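Local atomic coordinates of signal recognition particle receptor FtsY (Sulfolobus acidocaldarius, PDB entry 5L3W), a protein that serves as a receptor for the signal recognition particle, joining a helical bundle to a P-loop domain of the SRP54 family that here holds guanosine-5'-diphosphate. Residues I143-D148 / A179-D184; D253-T258 / K278-M283; E55-D60 / N82-S87. All coordinates share one frame; numbering follows the deposited sequence.

Contact 1: residues I143-D148 / A179-D184; sequences IIAASD and ASVAFD
In the alpha/beta P-loop domain, Val181 of helix 178-191 settles on Ala146 of strand 142-146, a small-residue example of how a helix packs on a parallel sheet. Its CG1 methyl lies 3.4 Å from Ala146 O and also comes near the nitrogen of Ala146, so the valine meets the strand mainly through backbone. This follows from chi1 of -174°, which sets CG1 anti to its own backbone N and leaves CG2 as the more distant branch, 4.1 Å from Ala146 O. One residue earlier on the strand, Ala145 points toward the helix. This small residue meets the helix backbone, its CB 4.0 Å from Ala182 CA, consistent with the short segment axes coming to 7.4 Å; they run nearly antiparallel, at 165°. The helix here belongs to a beta-alpha-beta crossover: it leads from edge strand 168-170 to strand 196-200 and passes over strand 142-146, which lies between them in the sheet. Ala146 turns its methyl the other way, onto Gln155 and Leu158 of helix 152-164, which covers the opposite face. The next residue, Ser147, packs its OG 3.8 Å from Ala182 CB. A hydrogen bond to Pro178 O holds that hydroxyl at the start of the helix, while Ala182 also leans on Ile199 of strand 196-200.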
ATOM      1  N   ILE A 143       0.717 -21.145   0.354  1.00 72.46           N
ATOM      2  CA  ILE A 143       1.924 -21.637  -0.289  1.00 71.37           C
ATOM      3  C   ILE A 143       2.440 -20.575  -1.246  1.00 65.74           C
ATOM      4  O   ILE A 143       1.730 -19.640  -1.626  1.00 66.89           O
ATOM      5  CB  ILE A 143       1.723 -22.965  -1.042  1.00 75.94           C
ATOM      6  CG1 ILE A 143       0.733 -22.795  -2.186  1.00 65.81           C
ATOM      7  CG2 ILE A 143       1.328 -24.092  -0.080  1.00 83.47           C
ATOM      8  CD1 ILE A 143       0.788 -23.951  -3.162  1.00 69.28           C
ATOM      9  N   ILE A 144       3.703 -20.736  -1.626  1.00 63.58           N
ATOM     10  CA  ILE A 144       4.390 -19.838  -2.542  1.00 64.92           C
ATOM     11  C   ILE A 144       4.741 -20.611  -3.804  1.00 65.00           C
ATOM     12  O   ILE A 144       5.228 -21.745  -3.730  1.00 73.00           O
ATOM     13  CB  ILE A 144       5.667 -19.259  -1.900  1.00 65.94           C
ATOM     14  CG1 ILE A 144       5.358 -18.686  -0.520  1.00 68.81           C
ATOM     15  CG2 ILE A 144       6.292 -18.215  -2.812  1.00 59.14           C
ATOM     16  CD1 ILE A 144       6.602 -18.258   0.261  1.00 64.75           C
ATOM     17  N   ALA A 145       4.507 -19.998  -4.956  1.00 58.49           N
ATOM     18  CA  ALA A 145       4.966 -20.543  -6.227  1.00 59.10           C
ATOM     19  C   ALA A 145       6.119 -19.690  -6.727  1.00 60.58           C
ATOM     20  O   ALA A 145       5.945 -18.496  -6.987  1.00 65.67           O
ATOM     21  CB  ALA A 145       3.838 -20.572  -7.258  1.00 59.72           C
ATOM     22  N   ALA A 146       7.294 -20.286  -6.852  1.00 65.06           N
ATOM     23  CA  ALA A 146       8.473 -19.532  -7.282  1.00 67.23           C
ATOM     24  C   ALA A 146       8.517 -19.540  -8.807  1.00 63.82           C
ATOM     25  O   ALA A 146       9.059 -20.452  -9.420  1.00 62.81           O
ATOM     26  CB  ALA A 146       9.736 -20.134  -6.676  1.00 65.88           C
ATOM     27  N   SER A 147       7.938 -18.519  -9.439  1.00 61.68           N
ATOM     28  CA  SER A 147       7.851 -18.495 -10.894  1.00 67.40           C
ATOM     29  C   SER A 147       8.865 -17.562 -11.542  1.00 76.29           C
ATOM     30  O   SER A 147       8.815 -17.369 -12.764  1.00 75.79           O
ATOM     31  CB  SER A 147       6.445 -18.121 -11.345  1.00 66.52           C
ATOM     32  OG  SER A 147       5.523 -19.105 -10.937  1.00 69.79           O
ATOM     33  N   ASP A 148       9.768 -16.972 -10.754  1.00 77.44           N
ATOM     34  CA  ASP A 148      10.976 -16.337 -11.286  1.00 75.91           C
ATOM     35  C   ASP A 148      12.053 -17.414 -11.445  1.00 78.51           C
ATOM     36  O   ASP A 148      13.057 -17.464 -10.729  1.00 83.35           O
ATOM     37  CB  ASP A 148      11.424 -15.205 -10.369  1.00 78.63           C
ATOM     38  CG  ASP A 148      12.544 -14.357 -10.973  1.00 80.38           C
ATOM     39  OD1 ASP A 148      13.132 -14.754 -12.006  1.00 78.56           O
ATOM     40  OD2 ASP A 148      12.832 -13.281 -10.396  1.00 78.18           O
ATOM     41  N   ALA A 179       4.807 -20.839 -15.915  1.00 53.40           N
ATOM     42  CA  ALA A 179       3.371 -21.061 -15.811  1.00 54.78           C
ATOM     43  C   ALA A 179       3.074 -22.430 -15.215  1.00 56.79           C
ATOM     44  O   ALA A 179       2.015 -22.621 -14.603  1.00 56.08           O
ATOM     45  CB  ALA A 179       2.712 -20.910 -17.191  1.00 48.93           C
ATOM     46  N   SER A 180       3.989 -23.387 -15.405  1.00 54.98           N
ATOM     47  CA  SER A 180       3.854 -24.716 -14.815  1.00 58.06           C
ATOM     48  C   SER A 180       4.005 -24.662 -13.306  1.00 58.64           C
ATOM     49  O   SER A 180       3.245 -25.305 -12.570  1.00 60.30           O
ATOM     50  CB  SER A 180       4.907 -25.665 -15.389  1.00 58.56           C
ATOM     51  OG  SER A 180       4.663 -25.930 -16.746  1.00 68.75           O
ATOM     52  N   VAL A 181       5.025 -23.945 -12.831  1.00 51.81           N
ATOM     53  CA  VAL A 181       5.213 -23.803 -11.395  1.00 52.13           C
ATOM     54  C   VAL A 181       3.948 -23.239 -10.764  1.00 51.59           C
ATOM     55  O   VAL A 181       3.419 -23.795  -9.801  1.00 55.12           O
ATOM     56  CB  VAL A 181       6.444 -22.927 -11.094  1.00 55.93           C
ATOM     57  CG1 VAL A 181       6.714 -22.898  -9.598  1.00 60.92           C
ATOM     58  CG2 VAL A 181       7.663 -23.439 -11.824  1.00 50.86           C
ATOM     59  N   ALA A 182       3.408 -22.168 -11.349  1.00 51.55           N
ATOM     60  CA  ALA A 182       2.215 -21.527 -10.804  1.00 54.65           C
ATOM     61  C   ALA A 182       0.982 -22.413 -10.936  1.00 58.84           C
ATOM     62  O   ALA A 182       0.154 -22.476 -10.018  1.00 56.67           O
ATOM     63  CB  ALA A 182       1.981 -20.193 -11.515  1.00 54.74           C
ATOM     64  N   PHE A 183       0.810 -23.063 -12.089  1.00 58.21           N
ATOM     65  CA  PHE A 183      -0.317 -23.979 -12.271  1.00 61.78           C
ATOM     66  C   PHE A 183      -0.248 -25.134 -11.271  1.00 59.49           C
ATOM     67  O   PHE A 183      -1.216 -25.409 -10.556  1.00 58.46           O
ATOM     68  CB  PHE A 183      -0.308 -24.488 -13.713  1.00 59.45           C
ATOM     69  CG  PHE A 183      -1.512 -25.288 -14.117  1.00 50.61           C
ATOM     70  CD1 PHE A 183      -2.644 -24.650 -14.624  1.00 43.65           C
ATOM     71  CD2 PHE A 183      -1.470 -26.686 -14.103  1.00 46.37           C
ATOM     72  CE1 PHE A 183      -3.746 -25.381 -15.046  1.00 44.67           C
ATOM     73  CE2 PHE A 183      -2.564 -27.441 -14.539  1.00 47.26           C
ATOM     74  CZ  PHE A 183      -3.706 -26.789 -15.008  1.00 49.95           C
ATOM     75  N   ASP A 184       0.907 -25.805 -11.198  1.00 60.08           N
ATOM     76  CA  ASP A 184       1.097 -26.903 -10.252  1.00 62.64           C
ATOM     77  C   ASP A 184       0.831 -26.462  -8.811  1.00 68.45           C
ATOM     78  O   ASP A 184       0.109 -27.139  -8.068  1.00 74.82           O
ATOM     79  CB  ASP A 184       2.512 -27.471 -10.398  1.00 63.22           C
ATOM     80  CG  ASP A 184       2.730 -28.157 -11.751  1.00 65.18           C
ATOM     81  OD1 ASP A 184       1.747 -28.288 -12.521  1.00 64.04           O
ATOM     82  OD2 ASP A 184       3.874 -28.577 -12.036  1.00 64.65           O
TER

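Contact 2: residues D253-T258 / K278-M283; sequences DAVILT and KPVVYM
Three backbone hydrogen bonds join Val255 and Leu257 to the neighbouring parallel strand. Val255 uses both its N and its O toward that strand: its N donates to Pro279 O at 2.8 Å, and its O accepts from Val281 N at 3.0 Å, a nearly straight bond with 165° at the hydrogen. Further along, Leu257 N reaches Tyr282 O at a longer 3.3 Å, with the donor tilted 17° from the carbonyl plane. The spacing is uneven because Val281, with psi of -34°, departs from an extended course and adds a residue between the partners of Val255 and Leu257. Weaker CA-H...O contacts fill in, among them Met283 CA to Leu257 O at 3.2 Å.

Among the apolar contacts, on the face with Val255, Leu257 and Met283, the leucine CG sits 3.8 Å from Val280 CG1, the two side chains meeting at about a right angle. Beside the irregular residue, Val281 CG1 lies 3.8 Å from Ala254 CB. Ile256 brings CG1 and CD1 to the tyrosine CB. Other carbons pack on backbone oxygens: Ile256 CG2 lies 3.5 Å from Tyr282 O, and at the strand entrance Pro279 CD touches Asp253 O at 3.5 Å.

The two strands and the intervening helix 267-275 make a beta-alpha-beta unit. Strand 226-232 borders strand 254-258, where Thr258 touches guanosine-5'-diphosphate; antiparallel strand 292-294 borders strand 280-284, and helix 124-137 packs against Ile256 and Tyr282.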
ATOM      1  N   ASP A 253      -3.845  -4.616  -9.874  1.00 50.23           N
ATOM      2  CA  ASP A 253      -4.935  -4.061  -9.085  1.00 45.95           C
ATOM      3  C   ASP A 253      -4.486  -3.131  -7.962  1.00 47.01           C
ATOM      4  O   ASP A 253      -5.254  -2.251  -7.569  1.00 53.02           O
ATOM      5  CB  ASP A 253      -5.761  -5.194  -8.472  1.00 41.39           C
ATOM      6  CG  ASP A 253      -6.128  -6.269  -9.489  1.00 50.21           C
ATOM      7  OD1 ASP A 253      -6.749  -5.933 -10.528  1.00 51.38           O
ATOM      8  OD2 ASP A 253      -5.779  -7.450  -9.257  1.00 51.64           O
ATOM      9  N   ALA A 254      -3.295  -3.321  -7.401  1.00 46.99           N
ATOM     10  CA  ALA A 254      -2.916  -2.601  -6.196  1.00 42.16           C
ATOM     11  C   ALA A 254      -1.405  -2.587  -6.086  1.00 43.82           C
ATOM     12  O   ALA A 254      -0.707  -3.346  -6.763  1.00 45.67           O
ATOM     13  CB  ALA A 254      -3.544  -3.222  -4.944  1.00 36.50           C
ATOM     14  N   VAL A 255      -0.908  -1.709  -5.217  1.00 42.86           N
ATOM     15  CA  VAL A 255       0.517  -1.476  -5.027  1.00 38.85           C
ATOM     16  C   VAL A 255       0.865  -1.752  -3.571  1.00 39.25           C
ATOM     17  O   VAL A 255       0.069  -1.466  -2.677  1.00 44.19           O
ATOM     18  CB  VAL A 255       0.869  -0.025  -5.421  1.00 42.45           C
ATOM     19  CG1 VAL A 255       2.266   0.399  -4.931  1.00 35.52           C
ATOM     20  CG2 VAL A 255       0.720   0.163  -6.941  1.00 37.27           C
ATOM     21  N   ILE A 256       2.045  -2.312  -3.326  1.00 42.87           N
ATOM     22  CA  ILE A 256       2.648  -2.291  -1.998  1.00 40.29           C
ATOM     23  C   ILE A 256       3.950  -1.507  -2.093  1.00 43.81           C
ATOM     24  O   ILE A 256       4.841  -1.866  -2.872  1.00 42.32           O
ATOM     25  CB  ILE A 256       2.890  -3.699  -1.441  1.00 40.96           C
ATOM     26  CG1 ILE A 256       1.541  -4.385  -1.153  1.00 43.20           C
ATOM     27  CG2 ILE A 256       3.754  -3.628  -0.150  1.00 35.93           C
ATOM     28  CD1 ILE A 256       1.669  -5.777  -0.580  1.00 42.30           C
ATOM     29  N   LEU A 257       4.060  -0.449  -1.290  1.00 38.26           N
ATOM     30  CA  LEU A 257       5.241   0.393  -1.238  1.00 42.72           C
ATOM     31  C   LEU A 257       6.187  -0.145  -0.176  1.00 47.64           C
ATOM     32  O   LEU A 257       5.817  -0.249   1.000  1.00 46.70           O
ATOM     33  CB  LEU A 257       4.858   1.839  -0.913  1.00 44.18           C
ATOM     34  CG  LEU A 257       3.998   2.604  -1.915  1.00 47.72           C
ATOM     35  CD1 LEU A 257       3.748   4.009  -1.375  1.00 47.24           C
ATOM     36  CD2 LEU A 257       4.719   2.649  -3.259  1.00 43.28           C
ATOM     37  N   THR A 258       7.411  -0.452  -0.575  1.00 46.75           N
ATOM     38  CA  THR A 258       8.417  -0.935   0.353  1.00 46.63           C
ATOM     39  C   THR A 258       9.316   0.222   0.740  1.00 52.14           C
ATOM     40  O   THR A 258       9.324   1.266   0.084  1.00 49.83           O
ATOM     41  CB  THR A 258       9.248  -2.054  -0.268  1.00 43.58           C
ATOM     42  OG1 THR A 258      10.057  -1.503  -1.314  1.00 49.69           O
ATOM     43  CG2 THR A 258       8.326  -3.105  -0.869  1.00 38.33           C
ATOM     44  N   LYS A 278      -3.244   3.264  -9.080  1.00 48.44           N
ATOM     45  CA  LYS A 278      -3.733   2.133  -8.309  1.00 54.24           C
ATOM     46  C   LYS A 278      -3.578   2.377  -6.810  1.00 56.90           C
ATOM     47  O   LYS A 278      -2.640   3.057  -6.376  1.00 56.29           O
ATOM     48  CB  LYS A 278      -2.970   0.857  -8.694  1.00 55.26           C
ATOM     49  CG  LYS A 278      -3.589   0.084  -9.860  1.00 58.45           C
ATOM     50  CD  LYS A 278      -3.597   0.856 -11.165  1.00 59.86           C
ATOM     51  CE  LYS A 278      -4.207   0.019 -12.300  1.00 61.88           C
ATOM     52  NZ  LYS A 278      -5.554  -0.543 -11.950  1.00 61.49           N
ATOM     53  N   PRO A 279      -4.462   1.800  -5.998  1.00 51.62           N
ATOM     54  CA  PRO A 279      -4.358   1.986  -4.543  1.00 43.84           C
ATOM     55  C   PRO A 279      -3.105   1.362  -3.952  1.00 47.49           C
ATOM     56  O   PRO A 279      -2.641   0.312  -4.391  1.00 47.79           O
ATOM     57  CB  PRO A 279      -5.622   1.296  -3.995  1.00 43.72           C
ATOM     58  CG  PRO A 279      -6.099   0.353  -5.118  1.00 40.73           C
ATOM     59  CD  PRO A 279      -5.677   1.057  -6.400  1.00 45.21           C
ATOM     60  N   VAL A 280      -2.567   2.023  -2.924  1.00 50.25           N
ATOM     61  CA  VAL A 280      -1.529   1.444  -2.077  1.00 46.46           C
ATOM     62  C   VAL A 280      -2.201   0.755  -0.897  1.00 50.88           C
ATOM     63  O   VAL A 280      -2.847   1.411  -0.080  1.00 56.61           O
ATOM     64  CB  VAL A 280      -0.543   2.512  -1.593  1.00 44.53           C
ATOM     65  CG1 VAL A 280       0.483   1.887  -0.656  1.00 46.00           C
ATOM     66  CG2 VAL A 280       0.134   3.165  -2.774  1.00 36.32           C
ATOM     67  N   VAL A 281      -2.033  -0.564  -0.787  1.00 53.11           N
ATOM     68  CA  VAL A 281      -2.814  -1.334   0.180  1.00 51.88           C
ATOM     69  C   VAL A 281      -1.979  -1.705   1.407  1.00 50.50           C
ATOM     70  O   VAL A 281      -2.494  -1.727   2.528  1.00 49.82           O
ATOM     71  CB  VAL A 281      -3.444  -2.576  -0.488  1.00 48.49           C
ATOM     72  CG1 VAL A 281      -4.522  -2.140  -1.477  1.00 41.92           C
ATOM     73  CG2 VAL A 281      -2.403  -3.395  -1.235  1.00 48.79           C
ATOM     74  N   TYR A 282      -0.683  -1.961   1.234  1.00 48.58           N
ATOM     75  CA  TYR A 282       0.185  -2.149   2.393  1.00 51.28           C
ATOM     76  C   TYR A 282       1.494  -1.418   2.152  1.00 53.88           C
ATOM     77  O   TYR A 282       1.801  -1.019   1.026  1.00 51.46           O
ATOM     78  CB  TYR A 282       0.445  -3.636   2.707  1.00 51.48           C
ATOM     79  CG  TYR A 282      -0.816  -4.343   3.141  1.00 56.72           C
ATOM     80  CD1 TYR A 282      -1.199  -4.363   4.469  1.00 56.36           C
ATOM     81  CD2 TYR A 282      -1.646  -4.952   2.206  1.00 59.78           C
ATOM     82  CE1 TYR A 282      -2.374  -4.980   4.860  1.00 63.70           C
ATOM     83  CE2 TYR A 282      -2.823  -5.573   2.589  1.00 62.67           C
ATOM     84  CZ  TYR A 282      -3.184  -5.583   3.911  1.00 63.46           C
ATOM     85  OH  TYR A 282      -4.356  -6.201   4.287  1.00 68.75           O
ATOM     86  N   MET A 283       2.253  -1.232   3.241  1.00 48.92           N
ATOM     87  CA  MET A 283       3.534  -0.541   3.207  1.00 47.99           C
ATOM     88  C   MET A 283       4.558  -1.345   3.993  1.00 48.36           C
ATOM     89  O   MET A 283       4.318  -1.703   5.150  1.00 51.67           O
ATOM     90  CB  MET A 283       3.429   0.875   3.795  1.00 53.68           C
ATOM     91  CG  MET A 283       2.322   1.723   3.201  1.00 58.95           C
ATOM     92  SD  MET A 283       2.355   3.438   3.757  1.00 67.02           S
ATOM     93  CE  MET A 283       1.981   3.294   5.510  1.00 61.96           C
TER

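Contact 3: residues E55-D60 / N82-S87; sequences EKILED and NTLKKS
Ser87 OG has Asp60 OD2, Thr83 O and a water around it. It lies 2.9 Å from Asp60 OD2 across the interface and 3.2 Å from Thr83 O one turn back in its own helix, two acceptors within reach of a single hydroxyl proton. The water donates to Ser87 OG and, at 2.8 Å, to Ile57 O, bridging the hydroxyl to the backbone of the facing helix. Asp60 OD2 is itself shared: Lys56 NZ, one turn earlier, forms a salt bridge with it at 2.8 Å, which Asp60 OD2 receives through its syn lone pair, and the same ammonium pairs with Glu90. The positive charge beside the carboxylate would probably favour its ionised form.

Carbon contacts flank this polar patch. Thr83 sends its methyl CG2, anti to the backbone N, to within 3.3 Å of Asp60 O, while its hydroxyl is bonded to Ile79 O within its own helix. On the other flank the contact is apolar: Ile57 CG2 meets Leu84 CD2 at 3.7 Å, the two side chains crossing at about a right angle, and Ile57 CG1 approaches Ser87 CB.

The segment axes pass 9.7 Å apart at 137° between their directions, a broadly antiparallel pairing of helices 51-66 and 73-93 in the helical bundle. Helix 34-46 packs on the first of these, taking Leu58 against Ile37 and Leu40, and Ile57 against Leu44.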
ATOM      1  N   GLU A  55      -0.516  21.458  -2.599  1.00 47.10           N
ATOM      2  CA  GLU A  55      -1.637  22.280  -3.043  1.00 46.19           C
ATOM      3  C   GLU A  55      -2.970  21.571  -2.833  1.00 52.13           C
ATOM      4  O   GLU A  55      -3.941  22.187  -2.362  1.00 52.43           O
ATOM      5  CB  GLU A  55      -1.449  22.670  -4.517  1.00 54.61           C
ATOM      6  CG  GLU A  55      -0.465  23.832  -4.736  1.00 61.45           C
ATOM      7  CD  GLU A  55      -0.613  24.919  -3.676  1.00 78.78           C
ATOM      8  OE1 GLU A  55      -1.746  25.411  -3.476  1.00 89.15           O
ATOM      9  OE2 GLU A  55       0.393  25.259  -3.013  1.00 84.42           O
ATOM     10  N   LYS A  56      -3.042  20.280  -3.172  1.00 45.97           N
ATOM     11  CA  LYS A  56      -4.249  19.517  -2.881  1.00 45.57           C
ATOM     12  C   LYS A  56      -4.572  19.556  -1.395  1.00 42.49           C
ATOM     13  O   LYS A  56      -5.712  19.797  -1.003  1.00 46.24           O
ATOM     14  CB  LYS A  56      -4.089  18.071  -3.341  1.00 52.84           C
ATOM     15  CG  LYS A  56      -5.369  17.271  -3.240  1.00 51.35           C
ATOM     16  CD  LYS A  56      -5.226  16.067  -2.352  1.00 57.45           C
ATOM     17  CE  LYS A  56      -6.273  15.014  -2.723  1.00 64.41           C
ATOM     18  NZ  LYS A  56      -7.690  15.503  -2.623  1.00 61.92           N
ATOM     19  N   ILE A  57      -3.568  19.324  -0.548  1.00 40.52           N
ATOM     20  CA  ILE A  57      -3.836  19.191   0.874  1.00 32.70           C
ATOM     21  C   ILE A  57      -4.349  20.508   1.460  1.00 45.49           C
ATOM     22  O   ILE A  57      -5.250  20.519   2.303  1.00 50.00           O
ATOM     23  CB  ILE A  57      -2.569  18.708   1.589  1.00 36.43           C
ATOM     24  CG1 ILE A  57      -2.481  17.182   1.506  1.00 40.15           C
ATOM     25  CG2 ILE A  57      -2.550  19.204   3.040  1.00 31.88           C
ATOM     26  CD1 ILE A  57      -1.362  16.623   2.355  1.00 39.00           C
ATOM     27  N   LEU A  58      -3.791  21.637   1.014  1.00 45.68           N
ATOM     28  CA  LEU A  58      -4.196  22.934   1.537  1.00 42.97           C
ATOM     29  C   LEU A  58      -5.575  23.333   1.023  1.00 48.73           C
ATOM     30  O   LEU A  58      -6.365  23.942   1.752  1.00 47.84           O
ATOM     31  CB  LEU A  58      -3.173  23.984   1.145  1.00 37.93           C
ATOM     32  CG  LEU A  58      -1.795  23.788   1.749  1.00 41.26           C
ATOM     33  CD1 LEU A  58      -0.836  24.795   1.097  1.00 39.64           C
ATOM     34  CD2 LEU A  58      -1.857  23.954   3.278  1.00 32.47           C
ATOM     35  N   GLU A  59      -5.872  23.002  -0.231  1.00 43.75           N
ATOM     36  CA  GLU A  59      -7.195  23.266  -0.785  1.00 49.34           C
ATOM     37  C   GLU A  59      -8.258  22.463  -0.046  1.00 54.06           C
ATOM     38  O   GLU A  59      -9.317  22.999   0.309  1.00 57.26           O
ATOM     39  CB  GLU A  59      -7.201  22.946  -2.286  1.00 51.73           C
ATOM     40  CG  GLU A  59      -8.160  23.799  -3.111  1.00 75.95           C
ATOM     41  CD  GLU A  59      -7.960  25.309  -2.907  1.00 93.33           C
ATOM     42  OE1 GLU A  59      -6.805  25.746  -2.692  1.00 95.12           O
ATOM     43  OE2 GLU A  59      -8.965  26.059  -2.960  1.00 99.73           O
ATOM     44  N   ASP A  60      -7.981  21.184   0.226  1.00 49.59           N
ATOM     45  CA  ASP A  60      -8.911  20.388   1.024  1.00 53.29           C
ATOM     46  C   ASP A  60      -9.080  20.959   2.425  1.00 55.40           C
ATOM     47  O   ASP A  60     -10.159  20.842   3.013  1.00 57.96           O
ATOM     48  CB  ASP A  60      -8.441  18.933   1.103  1.00 50.51           C
ATOM     49  CG  ASP A  60      -8.415  18.265  -0.253  1.00 60.62           C
ATOM     50  OD1 ASP A  60      -8.937  18.875  -1.210  1.00 69.56           O
ATOM     51  OD2 ASP A  60      -7.884  17.135  -0.364  1.00 59.04           O
ATOM     52  N   ASN A  82      -8.622  15.721  10.925  1.00 50.79           N
ATOM     53  CA  ASN A  82      -9.503  14.809  10.214  1.00 47.69           C
ATOM     54  C   ASN A  82      -9.448  15.065   8.715  1.00 45.28           C
ATOM     55  O   ASN A  82      -9.620  14.139   7.917  1.00 43.12           O
ATOM     56  CB  ASN A  82     -10.936  14.924  10.738  1.00 47.72           C
ATOM     57  CG  ASN A  82     -11.069  14.482  12.200  1.00 62.46           C
ATOM     58  OD1 ASN A  82     -10.256  13.699  12.698  1.00 70.50           O
ATOM     59  ND2 ASN A  82     -12.097  14.988  12.892  1.00 60.20           N
ATOM     60  N   THR A  83      -9.217  16.311   8.312  1.00 47.03           N
ATOM     61  CA  THR A  83      -9.127  16.605   6.887  1.00 47.61           C
ATOM     62  C   THR A  83      -7.833  16.065   6.308  1.00 44.49           C
ATOM     63  O   THR A  83      -7.828  15.500   5.207  1.00 46.66           O
ATOM     64  CB  THR A  83      -9.230  18.110   6.663  1.00 47.04           C
ATOM     65  OG1 THR A  83     -10.364  18.598   7.391  1.00 48.35           O
ATOM     66  CG2 THR A  83      -9.391  18.420   5.180  1.00 38.79           C
ATOM     67  N   LEU A  84      -6.733  16.225   7.042  1.00 43.67           N
ATOM     68  CA  LEU A  84      -5.448  15.677   6.620  1.00 45.72           C
ATOM     69  C   LEU A  84      -5.548  14.171   6.417  1.00 45.89           C
ATOM     70  O   LEU A  84      -5.168  13.650   5.361  1.00 46.34           O
ATOM     71  CB  LEU A  84      -4.368  16.016   7.654  1.00 47.49           C
ATOM     72  CG  LEU A  84      -3.818  17.449   7.780  1.00 55.14           C
ATOM     73  CD1 LEU A  84      -2.833  17.586   8.969  1.00 49.79           C
ATOM     74  CD2 LEU A  84      -3.142  17.921   6.497  1.00 49.34           C
ATOM     75  N   LYS A  85      -6.098  13.462   7.406  1.00 44.77           N
ATOM     76  CA  LYS A  85      -6.219  12.009   7.327  1.00 46.13           C
ATOM     77  C   LYS A  85      -7.097  11.579   6.162  1.00 52.89           C
ATOM     78  O   LYS A  85      -6.890  10.501   5.594  1.00 50.31           O
ATOM     79  CB  LYS A  85      -6.776  11.448   8.642  1.00 45.43           C
ATOM     80  CG  LYS A  85      -5.912  11.770   9.868  1.00 53.40           C
ATOM     81  CD  LYS A  85      -5.912  10.660  10.901  1.00 67.91           C
ATOM     82  CE  LYS A  85      -7.322  10.204  11.268  1.00 81.94           C
ATOM     83  NZ  LYS A  85      -7.293   8.969  12.127  1.00 90.35           N
ATOM     84  N   LYS A  86      -8.077  12.403   5.796  1.00 48.72           N
ATOM     85  CA  LYS A  86      -8.956  12.082   4.680  1.00 45.24           C
ATOM     86  C   LYS A  86      -8.281  12.322   3.337  1.00 47.62           C
ATOM     87  O   LYS A  86      -8.439  11.513   2.414  1.00 51.04           O
ATOM     88  CB  LYS A  86     -10.233  12.907   4.777  1.00 48.27           C
ATOM     89  CG  LYS A  86     -11.263  12.646   3.701  1.00 60.77           C
ATOM     90  CD  LYS A  86     -12.430  13.628   3.853  1.00 75.04           C
ATOM     91  CE  LYS A  86     -13.625  13.249   2.992  1.00 81.30           C
ATOM     92  NZ  LYS A  86     -14.425  12.147   3.607  1.00 88.52           N
ATOM     93  N   SER A  87      -7.555  13.440   3.200  1.00 45.53           N
ATOM     94  CA  SER A  87      -6.786  13.703   1.981  1.00 46.17           C
ATOM     95  C   SER A  87      -5.711  12.641   1.773  1.00 47.51           C
ATOM     96  O   SER A  87      -5.545  12.124   0.666  1.00 45.07           O
ATOM     97  CB  SER A  87      -6.123  15.082   2.044  1.00 48.79           C
ATOM     98  OG  SER A  87      -7.038  16.141   2.172  1.00 47.38           O
TER
HETATM   99  O   HOH W   1      -5.788  18.175   3.751  1.00 47.04           O

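Followed from the N terminus, the three contacts come in series, none nested in or crossing another. Contact 3 closes first, bringing helices 51-66 and 73-93 together across a connection that includes the short strand 69-70. The chain then enters the P-loop domain, where contact 1 closes a 30-residue excursion through helix 152-164 and strand 168-170. Contact 2 closes last, over 19 residues containing helix 267-275. Contacts 1 and 2 belong to one sheet, their centres about 22 Å apart: the former adds a helix to its face, the latter pairs neighbouring strands. Contact 3 joins two helices of the helical bundle, on the opposite side of the chain's centre from contact 1, the two centres about 43 Å apart.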